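Local coordinates for hypothetical protein, similar to alpha-acetolactate decarboxylase (Staphylococcus aureus subsp. aureus, PDB 1XV2), which binds a zinc ion and probably decarboxylates alpha-acetolactate to acetoin, at residues G54-A59 with I66-D71. Sequence-based numbering, arbitrary orientation.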
ATOM      1  N   GLY A  54      19.282 -12.132  -9.454  1.00 28.82           N
ATOM      2  CA  GLY A  54      20.116 -11.578  -8.401  1.00 27.99           C
ATOM      3  C   GLY A  54      21.105 -10.516  -8.839  1.00 27.86           C
ATOM      4  O   GLY A  54      21.832  -9.967  -8.011  1.00 29.19           O
ATOM      5  N   LYS A  55      21.148 -10.223 -10.133  1.00 27.30           N
ATOM      6  CA  LYS A  55      22.061  -9.208 -10.647  1.00 26.12           C
ATOM      7  C   LYS A  55      21.275  -7.932 -10.940  1.00 24.98           C
ATOM      8  O   LYS A  55      20.078  -7.985 -11.211  1.00 23.41           O
ATOM      9  CB  LYS A  55      22.742  -9.706 -11.924  1.00 28.93           C
ATOM     10  CG  LYS A  55      23.288 -11.128 -11.829  1.00 32.20           C
ATOM     11  CD  LYS A  55      24.291 -11.281 -10.697  1.00 34.55           C
ATOM     12  CE  LYS A  55      25.523 -10.417 -10.929  1.00 37.60           C
ATOM     13  NZ  LYS A  55      26.218 -10.759 -12.204  1.00 38.07           N
ATOM     14  N   ALA A  56      21.949  -6.788 -10.883  1.00 23.06           N
ATOM     15  CA  ALA A  56      21.291  -5.512 -11.138  1.00 22.33           C
ATOM     16  C   ALA A  56      21.866  -4.857 -12.385  1.00 21.96           C
ATOM     17  O   ALA A  56      23.047  -4.536 -12.433  1.00 24.95           O
ATOM     18  CB  ALA A  56      21.457  -4.591  -9.934  1.00 22.10           C
ATOM     19  N   TYR A  57      21.020  -4.657 -13.390  1.00 21.03           N
ATOM     20  CA  TYR A  57      21.444  -4.048 -14.645  1.00 20.15           C
ATOM     21  C   TYR A  57      20.853  -2.656 -14.841  1.00 19.59           C
ATOM     22  O   TYR A  57      19.789  -2.335 -14.305  1.00 17.44           O
ATOM     23  CB  TYR A  57      21.035  -4.945 -15.817  1.00 21.96           C
ATOM     24  CG  TYR A  57      21.621  -6.336 -15.746  1.00 24.62           C
ATOM     25  CD1 TYR A  57      22.971  -6.557 -16.014  1.00 25.48           C
ATOM     26  CD2 TYR A  57      20.836  -7.424 -15.369  1.00 25.46           C
ATOM     27  CE1 TYR A  57      23.527  -7.826 -15.905  1.00 26.70           C
ATOM     28  CE2 TYR A  57      21.383  -8.701 -15.257  1.00 27.34           C
ATOM     29  CZ  TYR A  57      22.730  -8.892 -15.525  1.00 27.94           C
ATOM     30  OH  TYR A  57      23.284 -10.147 -15.409  1.00 30.77           O
ATOM     31  N   HIS A  58      21.544  -1.833 -15.622  1.00 18.26           N
ATOM     32  CA  HIS A  58      21.076  -0.483 -15.883  1.00 18.52           C
ATOM     33  C   HIS A  58      21.201  -0.078 -17.344  1.00 19.95           C
ATOM     34  O   HIS A  58      22.276  -0.173 -17.942  1.00 20.21           O
ATOM     35  CB  HIS A  58      21.841   0.519 -15.015  1.00 16.27           C
ATOM     36  CG  HIS A  58      21.337   1.924 -15.134  1.00 15.17           C
ATOM     37  ND1 HIS A  58      22.095   2.945 -15.662  1.00 14.37           N
ATOM     38  CD2 HIS A  58      20.148   2.475 -14.792  1.00 14.14           C
ATOM     39  CE1 HIS A  58      21.397   4.067 -15.640  1.00 15.05           C
ATOM     40  NE2 HIS A  58      20.211   3.807 -15.117  1.00 17.66           N
ATOM     41  N   ALA A  59      20.086   0.373 -17.910  1.00 20.51           N
ATOM     42  CA  ALA A  59      20.042   0.823 -19.295  1.00 20.19           C
ATOM     43  C   ALA A  59      19.679   2.301 -19.251  1.00 20.34           C
ATOM     44  O   ALA A  59      18.622   2.664 -18.732  1.00 19.33           O
ATOM     45  CB  ALA A  59      18.988   0.038 -20.070  1.00 20.80           C
ATOM     46  N   ILE A  66      24.834  -1.636 -18.442  1.00 26.73           N
ATOM     47  CA  ILE A  66      25.855  -2.212 -17.576  1.00 28.20           C
ATOM     48  C   ILE A  66      25.313  -2.841 -16.296  1.00 28.91           C
ATOM     49  O   ILE A  66      24.145  -2.663 -15.945  1.00 27.89           O
ATOM     50  CB  ILE A  66      26.913  -1.136 -17.189  1.00 29.77           C
ATOM     51  CG1 ILE A  66      26.231   0.097 -16.589  1.00 31.04           C
ATOM     52  CG2 ILE A  66      27.699  -0.711 -18.418  1.00 29.97           C
ATOM     53  CD1 ILE A  66      25.655  -0.108 -15.208  1.00 32.66           C
ATOM     54  N   GLU A  67      26.168  -3.593 -15.607  1.00 28.98           N
ATOM     55  CA  GLU A  67      25.776  -4.202 -14.346  1.00 29.62           C
ATOM     56  C   GLU A  67      26.178  -3.195 -13.277  1.00 29.37           C
ATOM     57  O   GLU A  67      27.321  -2.740 -13.242  1.00 27.41           O
ATOM     58  CB  GLU A  67      26.515  -5.518 -14.111  1.00 31.99           C
ATOM     59  CG  GLU A  67      25.906  -6.346 -12.988  1.00 34.11           C
ATOM     60  CD  GLU A  67      26.772  -7.516 -12.576  1.00 35.31           C
ATOM     61  OE1 GLU A  67      27.289  -8.222 -13.464  1.00 37.47           O
ATOM     62  OE2 GLU A  67      26.926  -7.737 -11.357  1.00 36.57           O
ATOM     63  N   LEU A  68      25.235  -2.840 -12.415  1.00 29.21           N
ATOM     64  CA  LEU A  68      25.495  -1.871 -11.361  1.00 28.49           C
ATOM     65  C   LEU A  68      26.488  -2.394 -10.328  1.00 29.37           C
ATOM     66  O   LEU A  68      26.553  -3.595 -10.062  1.00 29.45           O
ATOM     67  CB  LEU A  68      24.178  -1.489 -10.686  1.00 26.85           C
ATOM     68  CG  LEU A  68      23.157  -0.849 -11.634  1.00 26.83           C
ATOM     69  CD1 LEU A  68      21.795  -0.769 -10.973  1.00 26.94           C
ATOM     70  CD2 LEU A  68      23.643   0.529 -12.035  1.00 24.27           C
ATOM     71  N   LYS A  69      27.267  -1.486  -9.750  1.00 29.95           N
ATOM     72  CA  LYS A  69      28.250  -1.859  -8.741  1.00 31.76           C
ATOM     73  C   LYS A  69      27.559  -2.304  -7.455  1.00 30.21           C
ATOM     74  O   LYS A  69      28.003  -3.248  -6.797  1.00 30.00           O
ATOM     75  CB  LYS A  69      29.181  -0.680  -8.443  1.00 34.16           C
ATOM     76  CG  LYS A  69      30.192  -0.960  -7.340  1.00 38.57           C
ATOM     77  CD  LYS A  69      31.065   0.254  -7.056  1.00 41.64           C
ATOM     78  CE  LYS A  69      32.043  -0.017  -5.920  1.00 42.74           C
ATOM     79  NZ  LYS A  69      32.885   1.174  -5.623  1.00 44.39           N
ATOM     80  N   GLY A  70      26.477  -1.616  -7.101  1.00 28.10           N
ATOM     81  CA  GLY A  70      25.747  -1.961  -5.895  1.00 27.00           C
ATOM     82  C   GLY A  70      25.513  -0.797  -4.945  1.00 26.21           C
ATOM     83  O   GLY A  70      24.564  -0.807  -4.163  1.00 26.15           O
ATOM     84  N   ASP A  71      26.368   0.216  -5.022  1.00 26.32           N
ATOM     85  CA  ASP A  71      26.254   1.379  -4.148  1.00 25.61           C
ATOM     86  C   ASP A  71      25.384   2.492  -4.729  1.00 24.23           C
ATOM     87  O   ASP A  71      25.141   3.503  -4.068  1.00 23.17           O
ATOM     88  CB  ASP A  71      27.647   1.929  -3.838  1.00 28.69           C
ATOM     89  CG  ASP A  71      28.349   2.459  -5.071  1.00 32.15           C
ATOM     90  OD1 ASP A  71      28.478   1.697  -6.052  1.00 34.19           O
ATOM     91  OD2 ASP A  71      28.770   3.637  -5.060  1.00 35.12           O
TER
HETATM   92  O   HOH W   1      24.405  -7.554  -9.525  1.00 24.59           O
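Ile66 O accepts the N-H of His58 at 2.7 Å. The angle at the hydrogen is 152°, and the donor sits nearly in line with the C=O bond. The same oxygen takes a CA-H...O contact from Tyr57 CA at 3.3 Å.

Strands 55-59 and 65-67 form an antiparallel beta hairpin at the edge of the mixed sheet, with strand 65-67 outermost within the chain. Tyr57 and Glu67 are a non-hydrogen-bonded pair. His58 and Ile66 are a hydrogen-bonded pair. Beyond the strand, Leu68 N still bonds Ala56 O at 2.8 Å.

Glu67 OE1 forms a salt bridge with Lys55 NZ at 3.0 Å, though the hydrogen bond within it is weak. Glu67 OE2 accepts a bond from a water at 3.1 Å, and the same water takes the N-H of Ala56. This water bridges Ala56 of 54-59 to Glu67 of 66-71. The Lys55 chain bends at chi2, chi3 and chi4, which curls the ammonium back to the acid. Glu67 CG is anti to the backbone N (chi1 -166°) and the chain runs on extended. Glu67 CG thereby lies against Tyr57 CE1 at 4.0 Å, with ring and carboxylate planes 74° apart. Tyr57 also makes a cation-pi contact with Arg184.

On the face of His58 and Ile66 the contact is apolar. Leu68 CD2 packs on His58 CB at 3.5 Å, and Leu68 CD1 reaches Ala56 CB. Ile66 CD1 lies 3.9 Å from His58 CB. Ile28 of helix 28-32 touches both Ala56 and Leu68. The His58 ring turns off from 66-71, and its NE2 is hydrogen-bonded to Asp46 O.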